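Local coordinates for protein glucose-6-phosphate isomerase (Plasmodium falciparum, PDB 3QKI) that probably interconverts alpha-D-glucose 6-phosphate and beta-D-fructose 6-phosphate, the second step of glycolysis, as a member of the glucose-6-phosphate isomerase family, at residues M21-L26 with V82-E87; K27-L32 with N367-D372; A37-K40 with D46-N49; S54-K59 with Y73-L78. All coordinates share one frame; numbering follows the deposited sequence.

Interaction 1: M21-L26 with V82-E87; sequences MEITNL and VEYAEE
Leu26 and Glu87 bring the two backbones to their nearest approach, CA to CA 7.6 Å, where the residue that follows a short 3-10 turn (Ile23 to Asn25) meets the C-terminal end of helix 75-87. Leu26 sits at the N-cap of helix 27-39, and its side chain drops between two residues one helical turn apart. Its CD1 branch reaches the ring of Tyr84, 3.7 Å from Leu26 CD1 to Tyr84 CE2, while its CD2 branch lies alongside the carboxylate of Glu87, running in the opposite direction. The Tyr84 ring points to the 3-10 turn because CG stands anti to the backbone N (chi1 176°). Its hydroxyl end then butts against the branched side chain of Ile23, with Ile23 CB 3.3 Å from Tyr84 OH and close to the ring plane. A branched aliphatic residue suits this place, since CG2 and CD1 also close round the oxygen. Glu87, extended beyond CG, carries its carboxylate past Leu26 to the N-terminal end of helix 27-39, where the helix dipole would be expected to favour a negative charge. Across the segments, then, aliphatic carbons pack against an aromatic ring and polar oxygens without bonding them; the Tyr84 hydroxyl is satisfied by the carbonyl of Leu543, and the Glu87 carboxylate by the hydroxyl of Ser28 at OE1 and, weakly, by Lys27 N at OE2.

Interaction 2: K27-L32 with N367-D372; sequences KSYKEL and NSHFFD
Tyr29 OH and His369 ND1 lie 2.9 Å apart in a hydrogen bond for which either group could supply the proton. Each partner meets the other at the edge of its ring and near its plane, and the two planes stand almost square to one another, at 87°, rim to rim without stacking. His369 has a second polar tie, from NE2 to the carbonyl of Asn414, so its ring is held at both nitrogens and its rotation is fixed. Tyrosine suits its own place by combining this polar tip with a flat ring for packing. With CG anti to the backbone N (chi1 -173°), that ring leaves helix 27-39 toward helix 356-371 and offers a face to Phe370. The two helix segments approach to 11.3 Å between axes, at 62°, a separation that large side chains must fill. Tyr29, His369 and Phe370 form an aromatic cluster there. Phe370 directs its edge at the Tyr29 face, with Phe370 CZ 3.6 Å from Tyr29 CE2 and the ring centroids 4.9 Å apart. Leu32, one turn along from Tyr29, then covers a face of the phenylalanine: its CB sits 3.9 Å from the Phe370 centroid in a CH-pi contact. On the opposite face of Phe370 lies CB of His369, its own neighbour in sequence, so the phenyl ring is sandwiched between aliphatic carbons.

Interaction 3: A37-K40 with D46-N49; sequences AEEK and DYLN
Tyr47 comes up to Glu39 nearly at a right angle, its ring thrust forward so that the phenolic oxygen arrives first at the carboxylate. The flat groups are neither coplanar nor perpendicular: carboxylate and ring planes are turned 41° apart. Tyr47 OH donates to Glu39 OE2 over 2.6 Å, a short bond that uses the syn lone pair, which faces the same side as OE1. Relative to the tyrosine ring, Glu39 OE2 lies at the edge and near the plane, where a phenolic proton can be directed at it. The long, rigid tyrosine side chain suits this span, since the nearest CA atoms, those of Glu39 and Tyr47, are still 10.8 Å apart. Glu39, by contrast, bends at chi2 (-65°), which brings its carboxylate within reach of the hydroxyl.

The contact bridges the C-terminal part of helix 27-39 and the short helix 44-47, so a single side-chain bond closes the turn between two consecutive helices. Glu39 is buried, and its other oxygen is engaged too: OE1 accepts from the amide of Ser74 and bonds the hydroxyl of Thr77, both at the start of helix 75-87. With Tyr47 included, three groups grip the carboxylate, an arrangement that would be expected to stabilise its negative charge in the interior. The Tyr47 ring also meets the guanidinium of Arg53 in a cation-pi contact. Just after helix 44-47, Leu48 packs on Ser586 of the second subunit.

Interaction 4: S54-K59 with Y73-L78; sequences SESLIK and YSEKTL
This buried, mostly apolar contact packs the end of helix 51-57 against the start of helix 75-87, the helices before and after the antiparallel hairpin of strands 58-61 and 64-70 in the chain, at one margin of the six-stranded mixed sheet. Leu57 makes contact through both methyl branches. Leu57 CD2 slides past Leu78 CD2 at 3.5 Å, while Leu57 CD1 lies near the plane of the Tyr73 ring, at its edge, 3.8 Å from Tyr73 CE2. A face of the same ring receives Leu78 CD1: Leu78 has its CG anti to the backbone N (chi1 -172°), which turns its methyls to Leu57 and Tyr73. A leucine on each helix thus grips the tyrosine from different sides. Tyr73 keeps its polar end satisfied outside this pair, through Thr363 OG1 on helix 356-371. Ser74 suits the N-cap of helix 75-87, its OG accepting from Thr77 N with an N-H...O angle of 156°. Beside this packing, Glu75, extended beyond CG, reaches the hydroxyl of Ser56. That small side chain keeps its OG close to its own helix, where the carbonyl of Asn52 competes for the same proton, so the bond to Glu75 is not settled. Ser56 OG stands 2.9 Å from Glu75 OE2.

How the interactions relate
From the N terminus, residues 21-26 run into helix 27-39, and interaction 1 closes a loop of 55 residues onto the end of helix 75-87. Interaction 2 starts directly afterwards and reaches much further, to helix 356-371; the two cross, because 27-32 lies inside the loop of interaction 1 and its partner 367-372 outside it. Interactions 3 and 4 follow in series, both nested inside the loops of interactions 1 and 2: the first joins helix 27-39 to helix 44-47, the second closes a loop holding most of a strand hairpin. Glu39 links interactions 3 and 4, Lys40 links 2 and 3, and the Glu87-Ser28 bond links 1 and 2.

Interaction 1: M21-L26 with V82-E87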
loop_
_atom_site.group_PDB
_atom_site.type_symbol
_atom_site.label_atom_id
_atom_site.label_comp_id
_atom_site.label_asym_id
_atom_site.label_seq_id
_atom_site.Cartn_x
_atom_site.Cartn_y
_atom_site.Cartn_z
ATOM N N MET A 21 -23.704 4.555 -29.728
ATOM C CA MET A 21 -24.031 5.545 -28.709
ATOM C C MET A 21 -23.405 5.210 -27.354
ATOM O O MET A 21 -23.391 4.041 -26.953
ATOM C CB MET A 21 -25.552 5.712 -28.580
ATOM N N GLU A 22 -22.908 6.247 -26.648
ATOM C CA GLU A 22 -22.255 6.142 -25.328
ATOM C C GLU A 22 -23.250 5.988 -24.175
ATOM O O GLU A 22 -24.426 6.311 -24.326
ATOM C CB GLU A 22 -21.348 7.359 -25.059
ATOM C CG GLU A 22 -20.057 7.360 -25.857
ATOM C CD GLU A 22 -19.103 8.512 -25.588
ATOM O OE1 GLU A 22 -19.054 8.998 -24.434
ATOM O OE2 GLU A 22 -18.374 8.904 -26.529
ATOM N N ILE A 23 -22.773 5.523 -23.010
ATOM C CA ILE A 23 -23.612 5.354 -21.810
ATOM C C ILE A 23 -24.217 6.697 -21.315
ATOM O O ILE A 23 -25.329 6.738 -20.773
ATOM C CB ILE A 23 -22.851 4.606 -20.679
ATOM C CG1 ILE A 23 -21.554 5.341 -20.239
ATOM C CG2 ILE A 23 -22.617 3.155 -21.062
ATOM C CD1 ILE A 23 -20.964 4.925 -18.868
ATOM N N THR A 24 -23.468 7.776 -21.507
ATOM C CA THR A 24 -23.837 9.130 -21.088
ATOM C C THR A 24 -25.104 9.640 -21.783
ATOM O O THR A 24 -25.707 10.581 -21.292
ATOM C CB THR A 24 -22.642 10.076 -21.212
ATOM O OG1 THR A 24 -22.155 10.012 -22.548
ATOM C CG2 THR A 24 -21.523 9.729 -20.241
ATOM N N ASN A 25 -25.507 8.998 -22.909
ATOM C CA ASN A 25 -26.705 9.320 -23.689
ATOM C C ASN A 25 -27.936 8.539 -23.240
ATOM O O ASN A 25 -29.039 8.910 -23.632
ATOM C CB ASN A 25 -26.452 9.158 -25.190
ATOM C CG ASN A 25 -25.489 10.193 -25.716
ATOM O OD1 ASN A 25 -25.759 11.407 -25.684
ATOM N ND2 ASN A 25 -24.323 9.738 -26.173
ATOM N N LEU A 26 -27.769 7.503 -22.388
ATOM C CA LEU A 26 -28.892 6.708 -21.878
ATOM C C LEU A 26 -29.830 7.557 -21.020
ATOM O O LEU A 26 -29.383 8.472 -20.302
ATOM C CB LEU A 26 -28.419 5.465 -21.109
ATOM C CG LEU A 26 -27.632 4.418 -21.916
ATOM C CD1 LEU A 26 -26.914 3.473 -21.006
ATOM C CD2 LEU A 26 -28.541 3.611 -22.806
ATOM N N VAL A 82 -30.590 1.059 -10.405
ATOM C CA VAL A 82 -31.037 -0.279 -10.844
ATOM C C VAL A 82 -31.639 -0.200 -12.255
ATOM O O VAL A 82 -31.361 -1.074 -13.079
ATOM C CB VAL A 82 -31.955 -0.956 -9.804
ATOM C CG1 VAL A 82 -32.568 -2.257 -10.349
ATOM C CG2 VAL A 82 -31.183 -1.207 -8.514
ATOM N N GLU A 83 -32.382 0.896 -12.563
ATOM C CA GLU A 83 -32.929 1.108 -13.905
ATOM C C GLU A 83 -31.789 1.298 -14.900
ATOM O O GLU A 83 -31.906 0.837 -16.029
ATOM C CB GLU A 83 -33.880 2.300 -13.956
ATOM C CG GLU A 83 -35.233 1.995 -13.339
ATOM C CD GLU A 83 -36.166 3.187 -13.330
ATOM O OE1 GLU A 83 -36.092 4.006 -14.275
ATOM O OE2 GLU A 83 -36.969 3.306 -12.378
ATOM N N TYR A 84 -30.692 1.958 -14.476
ATOM C CA TYR A 84 -29.496 2.103 -15.311
ATOM C C TYR A 84 -28.857 0.715 -15.598
ATOM O O TYR A 84 -28.539 0.432 -16.744
ATOM C CB TYR A 84 -28.486 3.083 -14.686
ATOM C CG TYR A 84 -27.221 3.158 -15.505
ATOM C CD1 TYR A 84 -26.116 2.369 -15.190
ATOM C CD2 TYR A 84 -27.154 3.953 -16.646
ATOM C CE1 TYR A 84 -24.965 2.398 -15.970
ATOM C CE2 TYR A 84 -26.015 3.967 -17.448
ATOM C CZ TYR A 84 -24.921 3.195 -17.101
ATOM O OH TYR A 84 -23.777 3.246 -17.840
ATOM N N ALA A 85 -28.703 -0.148 -14.575
ATOM C CA ALA A 85 -28.180 -1.515 -14.747
ATOM C C ALA A 85 -29.047 -2.296 -15.763
ATOM O O ALA A 85 -28.504 -2.990 -16.632
ATOM C CB ALA A 85 -28.163 -2.244 -13.418
ATOM N N GLU A 86 -30.374 -2.126 -15.702
ATOM C CA GLU A 86 -31.322 -2.760 -16.654
ATOM C C GLU A 86 -31.131 -2.193 -18.085
ATOM O O GLU A 86 -31.069 -2.950 -19.051
ATOM C CB GLU A 86 -32.768 -2.520 -16.193
ATOM C CG GLU A 86 -33.164 -3.398 -15.027
ATOM C CD GLU A 86 -34.421 -3.022 -14.264
ATOM O OE1 GLU A 86 -35.041 -1.980 -14.580
ATOM O OE2 GLU A 86 -34.769 -3.769 -13.321
ATOM N N GLU A 87 -30.995 -0.865 -18.201
ATOM C CA GLU A 87 -30.790 -0.197 -19.481
ATOM C C GLU A 87 -29.480 -0.601 -20.195
ATOM O O GLU A 87 -29.461 -0.667 -21.424
ATOM C CB GLU A 87 -30.922 1.312 -19.330
ATOM C CG GLU A 87 -31.382 1.964 -20.620
ATOM C CD GLU A 87 -31.631 3.456 -20.609
ATOM O OE1 GLU A 87 -31.928 4.022 -19.534
ATOM O OE2 GLU A 87 -31.597 4.052 -21.708
#

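Interaction 2: K27-L32 with N367-D372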
loop_
_atom_site.group_PDB
_atom_site.type_symbol
_atom_site.label_atom_id
_atom_site.label_comp_id
_atom_site.label_asym_id
_atom_site.label_seq_id
_atom_site.Cartn_x
_atom_site.Cartn_y
_atom_site.Cartn_z
ATOM N N LYS A 27 -31.143 7.284 -21.151
ATOM C CA LYS A 27 -32.208 8.007 -20.447
ATOM C C LYS A 27 -31.971 8.011 -18.948
ATOM O O LYS A 27 -31.991 9.085 -18.345
ATOM C CB LYS A 27 -33.598 7.434 -20.793
ATOM C CG LYS A 27 -34.754 8.192 -20.146
ATOM C CD LYS A 27 -36.031 7.375 -20.103
ATOM C CE LYS A 27 -37.228 8.218 -19.751
ATOM N NZ LYS A 27 -37.814 7.815 -18.442
ATOM N N SER A 28 -31.737 6.819 -18.355
ATOM C CA SER A 28 -31.481 6.652 -16.925
ATOM C C SER A 28 -30.190 7.338 -16.447
ATOM O O SER A 28 -30.155 7.774 -15.296
ATOM C CB SER A 28 -31.513 5.181 -16.535
ATOM O OG SER A 28 -30.563 4.489 -17.322
ATOM N N TYR A 29 -29.156 7.491 -17.326
ATOM C CA TYR A 29 -27.928 8.196 -16.968
ATOM C C TYR A 29 -28.231 9.709 -16.859
ATOM O O TYR A 29 -27.803 10.381 -15.907
ATOM C CB TYR A 29 -26.815 7.944 -18.018
ATOM C CG TYR A 29 -25.458 8.502 -17.630
ATOM C CD1 TYR A 29 -25.156 9.851 -17.814
ATOM C CD2 TYR A 29 -24.447 7.669 -17.146
ATOM C CE1 TYR A 29 -23.911 10.369 -17.473
ATOM C CE2 TYR A 29 -23.204 8.184 -16.772
ATOM C CZ TYR A 29 -22.944 9.541 -16.930
ATOM O OH TYR A 29 -21.721 10.093 -16.618
ATOM N N LYS A 30 -28.943 10.247 -17.863
ATOM C CA LYS A 30 -29.331 11.654 -17.902
ATOM C C LYS A 30 -30.208 11.990 -16.663
ATOM O O LYS A 30 -30.023 13.047 -16.067
ATOM C CB LYS A 30 -30.045 11.983 -19.222
ATOM C CG LYS A 30 -29.090 12.141 -20.401
ATOM C CD LYS A 30 -29.835 12.106 -21.713
ATOM C CE LYS A 30 -28.924 12.395 -22.883
ATOM N NZ LYS A 30 -29.594 12.135 -24.193
ATOM N N GLU A 31 -31.049 11.035 -16.217
ATOM C CA GLU A 31 -31.890 11.199 -15.035
ATOM C C GLU A 31 -31.035 11.199 -13.756
ATOM O O GLU A 31 -31.272 12.020 -12.876
ATOM C CB GLU A 31 -32.996 10.128 -14.974
ATOM C CG GLU A 31 -34.028 10.301 -16.077
ATOM C CD GLU A 31 -35.095 9.231 -16.200
ATOM O OE1 GLU A 31 -34.843 8.072 -15.799
ATOM O OE2 GLU A 31 -36.187 9.556 -16.718
ATOM N N LEU A 32 -30.009 10.318 -13.682
ATOM C CA LEU A 32 -29.076 10.256 -12.552
ATOM C C LEU A 32 -28.276 11.567 -12.423
ATOM O O LEU A 32 -28.034 11.994 -11.305
ATOM C CB LEU A 32 -28.156 9.027 -12.654
ATOM C CG LEU A 32 -28.794 7.711 -12.243
ATOM C CD1 LEU A 32 -28.065 6.530 -12.843
ATOM C CD2 LEU A 32 -28.910 7.594 -10.749
ATOM N N ASN A 367 -20.752 7.256 -7.352
ATOM C CA ASN A 367 -19.759 8.143 -6.719
ATOM C C ASN A 367 -18.766 8.697 -7.702
ATOM O O ASN A 367 -18.456 9.893 -7.655
ATOM C CB ASN A 367 -19.031 7.425 -5.588
ATOM C CG ASN A 367 -19.893 7.250 -4.373
ATOM O OD1 ASN A 367 -20.853 7.981 -4.177
ATOM N ND2 ASN A 367 -19.579 6.263 -3.541
ATOM N N SER A 368 -18.280 7.853 -8.604
ATOM C CA SER A 368 -17.294 8.293 -9.596
ATOM C C SER A 368 -17.920 9.196 -10.672
ATOM O O SER A 368 -17.375 10.259 -10.974
ATOM C CB SER A 368 -16.613 7.087 -10.240
ATOM O OG SER A 368 -15.792 7.472 -11.340
ATOM N N HIS A 369 -19.050 8.760 -11.277
ATOM C CA HIS A 369 -19.662 9.532 -12.350
ATOM C C HIS A 369 -20.388 10.802 -11.955
ATOM O O HIS A 369 -20.227 11.815 -12.624
ATOM C CB HIS A 369 -20.531 8.649 -13.265
ATOM C CG HIS A 369 -19.716 7.911 -14.279
ATOM N ND1 HIS A 369 -19.900 8.117 -15.636
ATOM C CD2 HIS A 369 -18.697 7.033 -14.103
ATOM C CE1 HIS A 369 -18.995 7.366 -16.239
ATOM N NE2 HIS A 369 -18.247 6.699 -15.360
ATOM N N PHE A 370 -21.193 10.746 -10.898
ATOM C CA PHE A 370 -22.046 11.857 -10.480
ATOM C C PHE A 370 -21.478 12.788 -9.404
ATOM O O PHE A 370 -21.903 13.940 -9.307
ATOM C CB PHE A 370 -23.461 11.344 -10.182
ATOM C CG PHE A 370 -23.963 10.519 -11.339
ATOM C CD1 PHE A 370 -24.209 11.106 -12.577
ATOM C CD2 PHE A 370 -24.066 9.137 -11.237
ATOM C CE1 PHE A 370 -24.578 10.331 -13.672
ATOM C CE2 PHE A 370 -24.449 8.366 -12.331
ATOM C CZ PHE A 370 -24.682 8.966 -13.546
ATOM N N PHE A 371 -20.475 12.333 -8.670
ATOM C CA PHE A 371 -19.841 13.158 -7.634
ATOM C C PHE A 371 -18.392 13.441 -7.972
ATOM O O PHE A 371 -17.740 14.224 -7.276
ATOM C CB PHE A 371 -19.961 12.469 -6.271
ATOM C CG PHE A 371 -21.316 12.628 -5.644
ATOM C CD1 PHE A 371 -22.383 11.823 -6.036
ATOM C CD2 PHE A 371 -21.531 13.575 -4.650
ATOM C CE1 PHE A 371 -23.647 11.982 -5.466
ATOM C CE2 PHE A 371 -22.792 13.717 -4.062
ATOM C CZ PHE A 371 -23.846 12.934 -4.487
ATOM N N ASP A 372 -17.880 12.782 -9.026
ATOM C CA ASP A 372 -16.505 12.905 -9.494
ATOM C C ASP A 372 -15.483 12.470 -8.434
ATOM O O ASP A 372 -14.391 13.056 -8.317
ATOM C CB ASP A 372 -16.243 14.305 -10.093
ATOM C CG ASP A 372 -15.309 14.298 -11.282
ATOM O OD1 ASP A 372 -14.398 15.134 -11.313
ATOM O OD2 ASP A 372 -15.517 13.468 -12.204
#

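Interaction 3: A37-K40 with D46-N49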
loop_
_atom_site.group_PDB
_atom_site.type_symbol
_atom_site.label_atom_id
_atom_site.label_comp_id
_atom_site.label_asym_id
_atom_site.label_seq_id
_atom_site.Cartn_x
_atom_site.Cartn_y
_atom_site.Cartn_z
ATOM N N ALA A 37 -27.659 15.896 -8.542
ATOM C CA ALA A 37 -27.611 17.339 -8.266
ATOM C C ALA A 37 -28.512 17.678 -7.063
ATOM O O ALA A 37 -28.119 18.487 -6.228
ATOM C CB ALA A 37 -28.030 18.143 -9.498
ATOM N N GLU A 38 -29.673 17.023 -6.931
ATOM C CA GLU A 38 -30.522 17.199 -5.746
ATOM C C GLU A 38 -29.928 16.470 -4.514
ATOM O O GLU A 38 -29.990 17.003 -3.406
ATOM C CB GLU A 38 -31.939 16.719 -6.007
ATOM C CG GLU A 38 -32.920 17.193 -4.940
ATOM C CD GLU A 38 -34.349 17.196 -5.449
ATOM O OE1 GLU A 38 -35.128 16.338 -4.984
ATOM O OE2 GLU A 38 -34.678 18.017 -6.342
ATOM N N GLU A 39 -29.323 15.266 -4.718
ATOM C CA GLU A 39 -28.684 14.501 -3.644
ATOM C C GLU A 39 -27.567 15.295 -2.963
ATOM O O GLU A 39 -27.380 15.177 -1.745
ATOM C CB GLU A 39 -28.168 13.137 -4.159
ATOM C CG GLU A 39 -29.286 12.151 -4.504
ATOM C CD GLU A 39 -30.181 11.661 -3.379
ATOM O OE1 GLU A 39 -31.119 10.883 -3.671
ATOM O OE2 GLU A 39 -29.940 12.030 -2.206
ATOM N N LYS A 40 -26.885 16.158 -3.728
ATOM C CA LYS A 40 -25.799 17.014 -3.234
ATOM C C LYS A 40 -26.278 18.039 -2.190
ATOM O O LYS A 40 -25.462 18.518 -1.398
ATOM C CB LYS A 40 -25.084 17.708 -4.401
ATOM C CG LYS A 40 -24.244 16.732 -5.194
ATOM C CD LYS A 40 -23.423 17.357 -6.297
ATOM C CE LYS A 40 -23.041 16.292 -7.304
ATOM N NZ LYS A 40 -21.994 16.770 -8.244
ATOM N N ASP A 46 -29.348 13.303 8.100
ATOM C CA ASP A 46 -30.810 13.263 8.028
ATOM C C ASP A 46 -31.289 11.928 7.525
ATOM O O ASP A 46 -32.152 11.332 8.162
ATOM C CB ASP A 46 -31.372 14.440 7.229
ATOM C CG ASP A 46 -31.128 15.755 7.927
ATOM O OD1 ASP A 46 -31.455 15.861 9.150
ATOM O OD2 ASP A 46 -30.591 16.667 7.285
ATOM N N TYR A 47 -30.634 11.385 6.469
ATOM C CA TYR A 47 -30.958 10.063 5.924
ATOM C C TYR A 47 -30.812 8.968 6.989
ATOM O O TYR A 47 -31.647 8.064 7.058
ATOM C CB TYR A 47 -30.049 9.732 4.723
ATOM C CG TYR A 47 -30.503 10.258 3.376
ATOM C CD1 TYR A 47 -31.839 10.199 2.995
ATOM C CD2 TYR A 47 -29.578 10.685 2.429
ATOM C CE1 TYR A 47 -32.252 10.630 1.734
ATOM C CE2 TYR A 47 -29.974 11.098 1.163
ATOM C CZ TYR A 47 -31.315 11.087 0.823
ATOM O OH TYR A 47 -31.718 11.526 -0.417
ATOM N N LEU A 48 -29.757 9.064 7.831
ATOM C CA LEU A 48 -29.481 8.084 8.888
ATOM C C LEU A 48 -30.487 8.053 10.058
ATOM O O LEU A 48 -30.393 7.172 10.911
ATOM C CB LEU A 48 -28.010 8.126 9.371
ATOM C CG LEU A 48 -26.982 7.773 8.274
ATOM C CD1 LEU A 48 -25.635 8.359 8.586
ATOM C CD2 LEU A 48 -26.941 6.264 7.962
ATOM N N ASN A 49 -31.455 8.978 10.068
ATOM C CA ASN A 49 -32.550 9.008 11.042
ATOM C C ASN A 49 -33.778 8.253 10.503
ATOM O O ASN A 49 -34.729 7.995 11.244
ATOM C CB ASN A 49 -32.899 10.444 11.429
ATOM C CG ASN A 49 -31.828 11.072 12.286
ATOM O OD1 ASN A 49 -31.172 10.404 13.101
ATOM N ND2 ASN A 49 -31.585 12.358 12.085
#

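Interaction 4: S54-K59 with Y73-L78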
loop_
_atom_site.group_PDB
_atom_site.type_symbol
_atom_site.label_atom_id
_atom_site.label_comp_id
_atom_site.label_asym_id
_atom_site.label_seq_id
_atom_site.Cartn_x
_atom_site.Cartn_y
_atom_site.Cartn_z
ATOM N N SER A 54 -32.622 2.733 6.187
ATOM C CA SER A 54 -31.545 1.903 6.742
ATOM C C SER A 54 -31.838 0.431 6.524
ATOM O O SER A 54 -30.961 -0.300 6.058
ATOM C CB SER A 54 -31.310 2.198 8.222
ATOM O OG SER A 54 -30.780 3.509 8.346
ATOM N N GLU A 55 -33.096 0.012 6.777
ATOM C CA GLU A 55 -33.520 -1.372 6.571
ATOM C C GLU A 55 -33.454 -1.784 5.105
ATOM O O GLU A 55 -33.119 -2.926 4.815
ATOM C CB GLU A 55 -34.914 -1.600 7.167
ATOM C CG GLU A 55 -34.891 -1.733 8.678
ATOM C CD GLU A 55 -36.242 -1.965 9.338
ATOM O OE1 GLU A 55 -36.247 -2.437 10.498
ATOM O OE2 GLU A 55 -37.287 -1.669 8.715
ATOM N N SER A 56 -33.727 -0.845 4.186
ATOM C CA SER A 56 -33.656 -1.087 2.746
ATOM C C SER A 56 -32.209 -1.147 2.239
ATOM O O SER A 56 -31.951 -1.872 1.285
ATOM C CB SER A 56 -34.379 0.017 1.978
ATOM O OG SER A 56 -35.778 -0.051 2.191
ATOM N N LEU A 57 -31.297 -0.365 2.831
ATOM C CA LEU A 57 -29.899 -0.254 2.359
ATOM C C LEU A 57 -28.905 -1.151 3.064
ATOM O O LEU A 57 -27.703 -1.109 2.776
ATOM C CB LEU A 57 -29.414 1.217 2.329
ATOM C CG LEU A 57 -30.249 2.228 1.519
ATOM C CD1 LEU A 57 -29.476 3.493 1.256
ATOM C CD2 LEU A 57 -30.699 1.662 0.215
ATOM N N ILE A 58 -29.402 -1.972 3.986
ATOM C CA ILE A 58 -28.591 -2.959 4.697
ATOM C C ILE A 58 -29.044 -4.312 4.185
ATOM O O ILE A 58 -30.211 -4.680 4.349
ATOM C CB ILE A 58 -28.646 -2.800 6.235
ATOM C CG1 ILE A 58 -27.966 -1.471 6.651
ATOM C CG2 ILE A 58 -28.006 -4.017 6.933
ATOM C CD1 ILE A 58 -28.293 -0.951 8.015
ATOM N N LYS A 59 -28.135 -5.028 3.514
ATOM C CA LYS A 59 -28.434 -6.331 2.925
ATOM C C LYS A 59 -27.686 -7.430 3.667
ATOM O O LYS A 59 -26.593 -7.186 4.181
ATOM C CB LYS A 59 -28.051 -6.326 1.430
ATOM C CG LYS A 59 -28.663 -5.192 0.604
ATOM C CD LYS A 59 -30.123 -5.464 0.260
ATOM C CE LYS A 59 -30.758 -4.338 -0.497
ATOM N NZ LYS A 59 -32.250 -4.384 -0.383
ATOM N N TYR A 73 -27.573 8.751 -1.560
ATOM C CA TYR A 73 -28.773 8.478 -2.332
ATOM C C TYR A 73 -29.948 8.108 -1.470
ATOM O O TYR A 73 -29.792 7.457 -0.434
ATOM C CB TYR A 73 -28.567 7.416 -3.463
ATOM C CG TYR A 73 -27.756 6.169 -3.136
ATOM C CD1 TYR A 73 -26.676 5.788 -3.936
ATOM C CD2 TYR A 73 -28.165 5.286 -2.138
ATOM C CE1 TYR A 73 -25.957 4.627 -3.677
ATOM C CE2 TYR A 73 -27.446 4.129 -1.858
ATOM C CZ TYR A 73 -26.355 3.794 -2.646
ATOM O OH TYR A 73 -25.647 2.654 -2.397
ATOM N N SER A 74 -31.133 8.483 -1.938
ATOM C CA SER A 74 -32.398 8.076 -1.342
ATOM C C SER A 74 -32.686 6.677 -1.935
ATOM O O SER A 74 -31.994 6.250 -2.876
ATOM C CB SER A 74 -33.496 9.043 -1.763
ATOM O OG SER A 74 -33.752 8.934 -3.155
ATOM N N GLU A 75 -33.717 5.976 -1.437
ATOM C CA GLU A 75 -34.101 4.688 -2.018
ATOM C C GLU A 75 -34.539 4.881 -3.482
ATOM O O GLU A 75 -34.301 4.007 -4.319
ATOM C CB GLU A 75 -35.230 4.030 -1.228
ATOM C CG GLU A 75 -34.833 3.630 0.166
ATOM C CD GLU A 75 -35.997 3.603 1.136
ATOM O OE1 GLU A 75 -36.263 4.640 1.793
ATOM O OE2 GLU A 75 -36.659 2.542 1.216
ATOM N N LYS A 76 -35.140 6.036 -3.791
ATOM C CA LYS A 76 -35.580 6.407 -5.143
ATOM C C LYS A 76 -34.394 6.527 -6.105
ATOM O O LYS A 76 -34.488 6.085 -7.251
ATOM C CB LYS A 76 -36.323 7.747 -5.100
ATOM C CG LYS A 76 -37.615 7.753 -5.876
ATOM C CD LYS A 76 -38.762 7.374 -4.942
ATOM C CE LYS A 76 -39.957 8.268 -5.121
ATOM N NZ LYS A 76 -40.857 8.238 -3.938
ATOM N N THR A 77 -33.283 7.149 -5.646
ATOM C CA THR A 77 -32.074 7.291 -6.482
ATOM C C THR A 77 -31.396 5.926 -6.693
ATOM O O THR A 77 -30.909 5.646 -7.789
ATOM C CB THR A 77 -31.155 8.392 -5.968
ATOM O OG1 THR A 77 -31.890 9.612 -5.931
ATOM C CG2 THR A 77 -29.900 8.587 -6.854
ATOM N N LEU A 78 -31.416 5.056 -5.671
ATOM C CA LEU A 78 -30.837 3.723 -5.835
ATOM C C LEU A 78 -31.679 2.921 -6.831
ATOM O O LEU A 78 -31.124 2.183 -7.627
ATOM C CB LEU A 78 -30.683 2.991 -4.484
ATOM C CG LEU A 78 -29.916 1.654 -4.522
ATOM C CD1 LEU A 78 -28.531 1.809 -5.133
ATOM C CD2 LEU A 78 -29.854 1.023 -3.148
#